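Local coordinates for 3-deoxy-d-manno-octulosonic-acid transferase (Acinetobacter baumannii, PDB 4BFC), which probably transfers Kdo from CMP-Kdo to lipid A precursors in lipopolysaccharide assembly, the crystallised part being the C-terminal CMP-Kdo binding domain, at residues A[48-53]-A[76-81]; A[98-103]-A[115-120]; A[171-176]-A[207-212]. All coordinates share one frame; numbering follows the deposited sequence. Where two conformers were deposited one is given.

Interaction 1 of 3, residues A[48-53]-A[76-81]; sequences ASTHAP and VVPRHP. With SO4 (sulfate ion), chain B.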
loop_
_atom_site.group_PDB
_atom_site.type_symbol
_atom_site.label_atom_id
_atom_site.label_comp_id
_atom_site.label_asym_id
_atom_site.label_seq_id
_atom_site.Cartn_x
_atom_site.Cartn_y
_atom_site.Cartn_z
ATOM N N ALA A 48 5.276 11.537 -11.688
ATOM C CA ALA A 48 4.455 10.300 -11.760
ATOM C C ALA A 48 4.627 9.475 -10.531
ATOM O O ALA A 48 5.734 9.332 -10.003
ATOM C CB ALA A 48 4.851 9.495 -12.993
ATOM N N SER A 49 3.506 8.896 -10.073
ATOM C CA SER A 49 3.540 8.061 -8.848
ATOM C C SER A 49 4.139 8.772 -7.627
ATOM O O SER A 49 4.962 8.212 -6.890
ATOM C CB SER A 49 4.234 6.739 -9.119
ATOM O OG SER A 49 3.521 6.040 -10.115
ATOM N N THR A 50 3.712 10.000 -7.414
ATOM C CA THR A 50 4.268 10.851 -6.381
ATOM C C THR A 50 3.648 10.550 -5.026
ATOM O O THR A 50 2.499 10.083 -4.899
ATOM C CB THR A 50 4.074 12.354 -6.691
ATOM O OG1 THR A 50 2.708 12.603 -7.020
ATOM C CG2 THR A 50 4.978 12.758 -7.894
ATOM N N HIS A 51 4.452 10.831 -4.002
ATOM C CA HIS A 51 4.098 10.835 -2.569
ATOM C C HIS A 51 4.405 12.172 -1.949
ATOM O O HIS A 51 5.299 12.880 -2.465
ATOM C CB HIS A 51 4.958 9.817 -1.813
ATOM C CG HIS A 51 4.808 8.370 -2.246
ATOM N ND1 HIS A 51 4.577 7.377 -1.356
ATOM C CD2 HIS A 51 4.867 7.771 -3.503
ATOM C CE1 HIS A 51 4.563 6.189 -2.037
ATOM N NE2 HIS A 51 4.722 6.437 -3.324
ATOM N N ALA A 52 3.771 12.499 -0.802
ATOM C CA ALA A 52 4.112 13.717 -0.038
ATOM C C ALA A 52 5.564 13.539 0.431
ATOM O O ALA A 52 5.951 12.450 0.870
ATOM C CB ALA A 52 3.212 13.880 1.153
ATOM N N PRO A 53 6.386 14.589 0.374
ATOM C CA PRO A 53 6.142 16.019 0.035
ATOM C C PRO A 53 6.630 16.326 -1.395
ATOM O O PRO A 53 6.897 17.492 -1.750
ATOM C CB PRO A 53 7.047 16.728 1.056
ATOM C CG PRO A 53 8.234 15.869 1.072
ATOM C CD PRO A 53 7.718 14.430 1.000
ATOM N N VAL A 76 0.631 15.963 -13.100
ATOM C CA VAL A 76 0.904 15.391 -11.740
ATOM C C VAL A 76 0.029 14.138 -11.552
ATOM O O VAL A 76 -1.177 14.227 -11.735
ATOM C CB VAL A 76 0.598 16.438 -10.633
ATOM C CG1 VAL A 76 0.896 15.818 -9.292
ATOM C CG2 VAL A 76 1.521 17.659 -10.844
ATOM N N VAL A 77 0.668 12.999 -11.257
ATOM C CA VAL A 77 -0.058 11.722 -11.136
ATOM C C VAL A 77 0.247 11.159 -9.736
ATOM O O VAL A 77 1.211 10.396 -9.550
ATOM C CB VAL A 77 0.328 10.720 -12.247
ATOM C CG1 VAL A 77 -0.690 9.559 -12.264
ATOM C CG2 VAL A 77 0.545 11.404 -13.611
ATOM N N PRO A 78 -0.490 11.546 -8.715
ATOM C CA PRO A 78 -0.152 11.064 -7.349
ATOM C C PRO A 78 -0.359 9.524 -7.255
ATOM O O PRO A 78 -1.221 8.906 -7.999
ATOM C CB PRO A 78 -1.208 11.763 -6.453
ATOM C CG PRO A 78 -1.468 13.010 -7.279
ATOM C CD PRO A 78 -1.640 12.484 -8.660
ATOM N N ARG A 79 0.501 8.846 -6.492
ATOM C CA ARG A 79 0.446 7.375 -6.401
ATOM C C ARG A 79 -0.857 6.881 -5.793
ATOM O O ARG A 79 -1.419 5.867 -6.212
ATOM C CB ARG A 79 1.638 6.945 -5.512
ATOM C CG ARG A 79 1.675 5.426 -5.253
ATOM C CD ARG A 79 1.836 4.653 -6.553
ATOM N NE ARG A 79 1.996 3.208 -6.303
ATOM C CZ ARG A 79 1.997 2.279 -7.212
ATOM N NH1 ARG A 79 1.825 2.603 -8.496
ATOM N NH2 ARG A 79 2.264 1.000 -6.816
ATOM N N HIS A 80 -1.323 7.605 -4.780
ATOM C CA HIS A 80 -2.476 7.166 -4.018
ATOM C C HIS A 80 -3.715 7.958 -4.321
ATOM O O HIS A 80 -3.814 9.165 -4.009
ATOM C CB HIS A 80 -2.197 7.205 -2.542
ATOM C CG HIS A 80 -0.952 6.457 -2.146
ATOM N ND1 HIS A 80 0.241 7.086 -1.981
ATOM C CD2 HIS A 80 -0.718 5.105 -2.017
ATOM C CE1 HIS A 80 1.178 6.137 -1.704
ATOM N NE2 HIS A 80 0.570 4.936 -1.686
ATOM N N PRO A 81 -4.761 7.279 -4.884
ATOM C CA PRO A 81 -5.982 8.063 -5.180
ATOM C C PRO A 81 -6.642 8.868 -4.051
ATOM O O PRO A 81 -7.273 9.952 -4.315
ATOM C CB PRO A 81 -6.918 7.025 -5.830
ATOM C CG PRO A 81 -5.946 6.093 -6.494
ATOM C CD PRO A 81 -4.850 5.931 -5.457
HETATM S S SO4 B . 2.900 2.306 -2.293
HETATM O O1 SO4 B . 3.201 0.850 -2.049
HETATM O O2 SO4 B . 4.193 2.997 -2.544
HETATM O O3 SO4 B . 2.265 3.025 -1.147
HETATM O O4 SO4 B . 2.151 2.324 -3.531
HETATM O O HOH W 1 0.960 5.147 -9.878
HETATM O O HOH W 2 0.411 9.556 -3.280
#

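Interaction 2 of 3, residues A[98-103]-A[115-120]; sequences THRRSM and LADSMG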
loop_
_atom_site.group_PDB
_atom_site.type_symbol
_atom_site.label_atom_id
_atom_site.label_comp_id
_atom_site.label_asym_id
_atom_site.label_seq_id
_atom_site.Cartn_x
_atom_site.Cartn_y
_atom_site.Cartn_z
ATOM N N THR A 98 -4.785 25.083 -12.465
ATOM C CA THR A 98 -4.813 23.598 -12.394
ATOM C C THR A 98 -6.148 23.042 -12.898
ATOM O O THR A 98 -7.213 23.508 -12.444
ATOM C CB THR A 98 -4.611 23.166 -10.933
ATOM O OG1 THR A 98 -3.447 23.805 -10.380
ATOM C CG2 THR A 98 -4.446 21.570 -10.756
ATOM N N HIS A 99 -6.081 22.165 -13.885
ATOM C CA HIS A 99 -7.221 21.451 -14.451
ATOM C C HIS A 99 -7.124 20.002 -14.101
ATOM O O HIS A 99 -6.012 19.461 -13.790
ATOM C CB HIS A 99 -7.308 21.719 -15.942
ATOM C CG HIS A 99 -7.486 23.180 -16.233
ATOM N ND1 HIS A 99 -8.528 23.912 -15.730
ATOM C CD2 HIS A 99 -6.649 24.077 -16.874
ATOM C CE1 HIS A 99 -8.364 25.211 -16.109
ATOM N NE2 HIS A 99 -7.223 25.302 -16.793
ATOM N N ARG A 100 -8.288 19.360 -14.033
ATOM C CA ARG A 100 -8.402 17.979 -13.459
ATOM C C ARG A 100 -9.013 16.960 -14.394
ATOM O O ARG A 100 -10.101 17.178 -14.967
ATOM C CB ARG A 100 -9.243 17.990 -12.162
ATOM C CG ARG A 100 -8.789 18.943 -11.086
ATOM C CD ARG A 100 -9.712 18.866 -9.896
ATOM N NE ARG A 100 -9.420 17.650 -9.149
ATOM C CZ ARG A 100 -9.639 17.489 -7.812
ATOM N NH1 ARG A 100 -10.183 18.454 -7.057
ATOM N NH2 ARG A 100 -9.253 16.344 -7.202
ATOM N N ARG A 101 -8.333 15.842 -14.617
ATOM C CA ARG A 101 -8.857 14.767 -15.411
ATOM C C ARG A 101 -10.212 14.313 -14.821
ATOM O O ARG A 101 -11.127 14.013 -15.575
ATOM C CB ARG A 101 -7.848 13.576 -15.385
ATOM C CG ARG A 101 -8.249 12.335 -16.148
ATOM C CD ARG A 101 -8.422 12.630 -17.639
ATOM N NE ARG A 101 -8.331 11.416 -18.405
ATOM C CZ ARG A 101 -8.471 11.384 -19.726
ATOM N NH1 ARG A 101 -8.775 12.507 -20.361
ATOM N NH2 ARG A 101 -8.341 10.231 -20.366
ATOM N N SER A 102 -10.320 14.282 -13.496
ATOM C CA SER A 102 -11.583 13.775 -12.886
ATOM C C SER A 102 -12.807 14.598 -13.199
ATOM O O SER A 102 -13.936 14.098 -12.989
ATOM C CB SER A 102 -11.459 13.688 -11.380
ATOM O OG SER A 102 -11.352 14.922 -10.725
ATOM N N MET A 103 -12.582 15.847 -13.629
ATOM C CA MET A 103 -13.685 16.751 -14.010
ATOM C C MET A 103 -13.871 16.833 -15.521
ATOM O O MET A 103 -14.576 17.737 -16.044
ATOM C CB MET A 103 -13.447 18.124 -13.436
ATOM C CG MET A 103 -13.353 18.155 -11.930
ATOM S SD MET A 103 -12.967 19.807 -11.400
ATOM C CE MET A 103 -14.178 20.849 -12.253
ATOM N N LEU A 115 -3.713 18.056 -13.168
ATOM C CA LEU A 115 -3.808 16.961 -12.182
ATOM C C LEU A 115 -4.511 15.763 -12.818
ATOM O O LEU A 115 -5.742 15.802 -13.149
ATOM C CB LEU A 115 -4.512 17.431 -10.957
ATOM C CG LEU A 115 -4.746 16.423 -9.852
ATOM C CD1 LEU A 115 -3.415 15.803 -9.329
ATOM C CD2 LEU A 115 -5.463 17.138 -8.697
ATOM N N ALA A 116 -3.741 14.707 -13.049
ATOM C CA ALA A 116 -4.248 13.494 -13.650
ATOM C C ALA A 116 -4.825 12.541 -12.583
ATOM O O ALA A 116 -4.277 11.455 -12.249
ATOM C CB ALA A 116 -3.186 12.826 -14.582
ATOM N N ASP A 117 -5.917 12.983 -12.015
ATOM C CA ASP A 117 -6.570 12.355 -10.853
ATOM C C ASP A 117 -7.591 11.321 -11.326
ATOM O O ASP A 117 -8.830 11.492 -11.068
ATOM C CB ASP A 117 -7.135 13.384 -9.871
ATOM C CG ASP A 117 -8.158 14.363 -10.488
ATOM O OD1 ASP A 117 -8.214 14.487 -11.732
ATOM O OD2 ASP A 117 -8.930 14.892 -9.671
ATOM N N SER A 118 -7.067 10.246 -11.899
ATOM C CA SER A 118 -7.872 9.132 -12.389
ATOM C C SER A 118 -7.134 7.815 -12.170
ATOM O O SER A 118 -5.973 7.798 -11.842
ATOM C CB SER A 118 -8.110 9.349 -13.867
ATOM O OG SER A 118 -6.908 9.146 -14.635
ATOM N N MET A 119 -7.802 6.670 -12.358
ATOM C CA MET A 119 -7.138 5.417 -12.098
ATOM C C MET A 119 -6.805 4.714 -13.419
ATOM O O MET A 119 -7.565 4.802 -14.402
ATOM C CB MET A 119 -7.994 4.563 -11.137
ATOM C CG MET A 119 -8.115 5.167 -9.725
ATOM S SD MET A 119 -8.435 3.878 -8.534
ATOM C CE MET A 119 -9.544 4.723 -7.398
ATOM N N GLY A 120 -5.605 4.163 -13.540
ATOM C CA GLY A 120 -5.269 3.268 -14.631
ATOM C C GLY A 120 -4.731 3.914 -15.897
ATOM O O GLY A 120 -4.655 3.270 -16.937
#

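Interaction 3 of 3, residues A[171-176]-A[207-212]; sequences DEFIDE and AQAHKV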
loop_
_atom_site.group_PDB
_atom_site.type_symbol
_atom_site.label_atom_id
_atom_site.label_comp_id
_atom_site.label_asym_id
_atom_site.label_seq_id
_atom_site.Cartn_x
_atom_site.Cartn_y
_atom_site.Cartn_z
ATOM N N ASP A 171 20.009 0.671 -10.907
ATOM C CA ASP A 171 21.487 0.534 -11.145
ATOM C C ASP A 171 21.861 0.037 -12.538
ATOM O O ASP A 171 22.839 0.525 -13.108
ATOM C CB ASP A 171 22.154 -0.317 -10.079
ATOM C CG ASP A 171 22.198 0.353 -8.736
ATOM O OD1 ASP A 171 22.011 1.580 -8.652
ATOM O OD2 ASP A 171 22.416 -0.365 -7.752
ATOM N N GLU A 172 21.107 -0.875 -13.125
ATOM C CA GLU A 172 21.406 -1.297 -14.507
ATOM C C GLU A 172 21.352 -0.073 -15.455
ATOM O O GLU A 172 22.154 0.065 -16.393
ATOM C CB GLU A 172 20.380 -2.298 -14.998
ATOM C CG GLU A 172 20.555 -3.725 -14.505
ATOM C CD GLU A 172 19.339 -4.608 -14.757
ATOM O OE1 GLU A 172 18.368 -4.183 -15.435
ATOM O OE2 GLU A 172 19.335 -5.741 -14.252
ATOM N N PHE A 173 20.396 0.824 -15.196
ATOM C CA PHE A 173 20.248 2.018 -16.000
ATOM C C PHE A 173 21.277 3.132 -15.663
ATOM O O PHE A 173 21.743 3.826 -16.572
ATOM C CB PHE A 173 18.788 2.499 -15.979
ATOM C CG PHE A 173 17.862 1.657 -16.852
ATOM C CD1 PHE A 173 17.631 1.953 -18.175
ATOM C CD2 PHE A 173 17.179 0.577 -16.300
ATOM C CE1 PHE A 173 16.790 1.189 -18.970
ATOM C CE2 PHE A 173 16.341 -0.220 -17.080
ATOM C CZ PHE A 173 16.126 0.096 -18.422
ATOM N N ILE A 174 21.693 3.258 -14.405
ATOM C CA ILE A 174 22.723 4.225 -14.046
ATOM C C ILE A 174 24.043 3.784 -14.692
ATOM O O ILE A 174 24.790 4.635 -15.212
ATOM C CB ILE A 174 22.911 4.333 -12.509
ATOM C CG1 ILE A 174 21.661 4.919 -11.806
ATOM C CG2 ILE A 174 24.145 5.166 -12.126
ATOM C CD1 ILE A 174 21.811 4.812 -10.291
ATOM N N ASP A 175 24.309 2.472 -14.702
ATOM C CA ASP A 175 25.577 1.947 -15.260
ATOM C C ASP A 175 25.715 2.217 -16.743
ATOM O O ASP A 175 26.837 2.300 -17.230
ATOM C CB ASP A 175 25.724 0.440 -15.072
ATOM C CG ASP A 175 25.856 0.038 -13.629
ATOM O OD1 ASP A 175 26.202 0.878 -12.771
ATOM O OD2 ASP A 175 25.607 -1.156 -13.360
ATOM N N GLU A 176 24.604 2.310 -17.470
ATOM C CA GLU A 176 24.650 2.636 -18.906
ATOM C C GLU A 176 24.305 4.109 -19.260
ATOM O O GLU A 176 23.990 4.383 -20.439
ATOM C CB GLU A 176 23.728 1.712 -19.675
ATOM C CG GLU A 176 24.051 0.237 -19.497
ATOM C CD GLU A 176 25.412 -0.120 -20.019
ATOM O OE1 GLU A 176 25.704 0.229 -21.185
ATOM O OE2 GLU A 176 26.183 -0.752 -19.258
ATOM N N ALA A 207 18.526 6.568 -26.294
ATOM C CA ALA A 207 19.339 5.510 -26.920
ATOM C C ALA A 207 19.967 4.516 -25.917
ATOM O O ALA A 207 19.856 3.305 -26.102
ATOM C CB ALA A 207 20.395 6.122 -27.859
ATOM N N GLN A 208 20.590 5.021 -24.852
ATOM C CA GLN A 208 21.210 4.183 -23.860
ATOM C C GLN A 208 20.159 3.369 -23.119
ATOM O O GLN A 208 20.416 2.213 -22.745
ATOM C CB GLN A 208 21.983 5.009 -22.836
ATOM C CG GLN A 208 23.273 5.636 -23.320
ATOM C CD GLN A 208 24.194 4.597 -23.916
ATOM O OE1 GLN A 208 24.428 4.603 -25.114
ATOM N NE2 GLN A 208 24.675 3.657 -23.090
ATOM N N ALA A 209 18.990 3.982 -22.853
ATOM C CA ALA A 209 17.871 3.261 -22.224
ATOM C C ALA A 209 17.416 2.075 -23.057
ATOM O O ALA A 209 17.286 0.942 -22.541
ATOM C CB ALA A 209 16.683 4.218 -22.004
ATOM N N HIS A 210 17.174 2.335 -24.340
ATOM C CA HIS A 210 16.873 1.261 -25.295
ATOM C C HIS A 210 17.878 0.142 -25.411
ATOM O O HIS A 210 17.483 -1.003 -25.653
ATOM C CB HIS A 210 16.420 1.803 -26.655
ATOM C CG HIS A 210 14.923 1.877 -26.765
ATOM N ND1 HIS A 210 14.205 1.015 -27.518
ATOM C CD2 HIS A 210 13.994 2.688 -26.090
ATOM C CE1 HIS A 210 12.884 1.290 -27.374
ATOM N NE2 HIS A 210 12.759 2.312 -26.497
ATOM N N LYS A 211 19.159 0.432 -25.194
ATOM C CA LYS A 211 20.183 -0.614 -25.085
ATOM C C LYS A 211 19.942 -1.536 -23.885
ATOM O O LYS A 211 19.893 -2.764 -24.024
ATOM C CB LYS A 211 21.589 -0.016 -24.962
ATOM C CG LYS A 211 22.365 0.136 -26.270
ATOM C CD LYS A 211 23.706 0.815 -26.006
ATOM C CE LYS A 211 24.238 1.527 -27.245
ATOM N NZ LYS A 211 25.390 2.413 -26.912
ATOM N N VAL A 212 19.798 -0.943 -22.701
ATOM C CA VAL A 212 19.575 -1.712 -21.493
ATOM C C VAL A 212 18.301 -2.528 -21.699
ATOM O O VAL A 212 18.256 -3.696 -21.329
ATOM C CB VAL A 212 19.422 -0.817 -20.249
ATOM C CG1 VAL A 212 19.105 -1.637 -18.995
ATOM C CG2 VAL A 212 20.671 0.026 -20.032
#

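Interaction 1 of 3, residues A[48-53]-A[76-81]
Ala48 pairs with Val77 and Thr50 with Pro78 in two parallel bridges between strands 43-50 and 72-78; the register slips by one residue between them, which marks a beta bulge. This is the compact part. Arg79 N reaches Thr50 O at 2.8 Å in a nearly straight bond (173°), lying in the carbonyl plane on a lone pair, whereas the hydrogen bond from Thr50 N to Val77 O is weak at 3.3 Å. Thr50 OG1 presses on Pro78 CA at 3.3 Å, its hydrogen bond going to Glu55. Leu122 of helix 122-128 packs on Ala48, Ser49 and Val77.

Towards solvent no backbone pairing continues, and rings, waters and a sulfate take over. The edge of His80 meets the face of His51 in a T-shaped pair, planes 84° apart and the two CE1 atoms 3.4 Å from each other; His51 NE2 is hydrogen-bonded to His145 NE2. With CG anti to the backbone N (chi1 177°) and a bend at chi2, Arg79 runs alongside His51 and brings NE within 2.9 Å of sulfate O4. His80 NE2 donates to sulfate O3 at 2.6 Å. One water joins Ser49 OG to Arg79 NH1, another Thr50 O to His80 N and ND1. An anion beyond the C-terminal ends of parallel strands, here of a beta-alpha-beta unit, fits the nucleotide-sugar site of a Rossmann-like GT-B glycosyltransferase domain.

Interaction 2 of 3, residues A[98-103]-A[115-120]
Asp117 turns its CG into the cleft between backbone N and carbonyl carbon (chi1 58°), which swings the carboxylate across to segment 98-103, while the bend of Arg100 at chi3 (76°) folds its guanidinium back to meet it. Ser102 adopts a similar first torsion and brings OG to the same carboxylate. The result is an uneven division of labour. Asp117 OD2 accepts three bonds: from Arg100 NE at 2.8 Å, from Arg100 NH2 at 2.9 Å and from Ser102 OG at 2.6 Å. Arg100 thus grips side-on with two nitrogens on one oxygen, OD2 lying near the guanidinium plane; NE arrives from above the carboxylate plane, NH2 on the anti side and the serine hydroxyl on the syn side but well out of that plane. Asp117 OD1 accepts from Ser102 N at 2.8 Å, likewise syn and tilted.

The backbones beneath run parallel. Arg100 and Leu115 form a bridge in which Leu115 N bonds to His99 O (2.8 Å) and Arg101 N to Leu115 O (3.0 Å), joining edge strand 98-100 to the end of strand 113-115. Ala116 and Asp117 then centre successive inverse gamma turns. Arg101 CG packs on Ser118 CB at 3.8 Å, and both side chains direct their polar ends to Glu121.

Helix 84-93 packs against this pair: Asp85 makes a second salt bridge, to Arg100 NH2, Phe88 a cation-pi contact with Arg100, and Phe84 touches Asp117. A buried carboxylate that takes four hydrogen bonds, two of them from one guanidinium, is probably held ionised, and the bonds to both oxygens fix its rotation.

Interaction 3 of 3, residues A[171-176]-A[207-212]
Helix-on-helix packing in this Rossmann-like domain joins helix 167-175 to the last helix, 199-214, with Phe173 and Val212 at its apolar centre. The axes of the short segments approach to 9.7 Å, and their N-to-C directions differ by 130°, so the two segments cross steeply rather than lie antiparallel. Val212 branches two ways. Its CG1, anti to the backbone N, sits over the centre of the Phe173 ring in a CH-pi contact, 3.6 Å from the centroid and 14° off the ring normal. Its CG2 instead touches Glu176 CG at 3.4 Å, so the aliphatic part of the glutamate extends the apolar patch. Ala209 adds its CB to Phe173 CE1 at 4.3 Å. From outside the two segments, Leu148 and Met151 of helix 148-152 also pack on Phe173, and Met151 touches Ala209 as well.

One hydrogen bond joins the segments beside this patch, where Gln208 lies one turn before Val212. Bent at chi2, the Gln208 side chain turns toward the Glu176 carbonyl, and Lys211 NZ donates to Gln208 OE1 at 3.0 Å. Gln208 NE2 donates to Glu176 O at 2.8 Å (N-H...O 160°), somewhat out of the carbonyl plane, with the oxygen close to the amide plane.

Interactions 1 and 2 are neighbours on one parallel sheet, their centres 12 Å apart. They touch directly: Val76 O lies 2.9 Å from Ala116 N, a probable hydrogen bond, and Leu115 CD1 packs on Pro78 CD at 3.8 Å. Leu115 therefore sits between the edge strand 98-100 and strand 72-78, whose C-terminal end leads straight on to Arg79 and His80 at the sulfate. That anion, probably from the crystallisation liquor, is bound in interaction 1 and may mark part of the CMP-Kdo pocket. Interaction 3 lies apart, its centre about 25 Å from that of interaction 1 and about 32 Å from that of interaction 2, on the opposite side of the chain's centre from the latter.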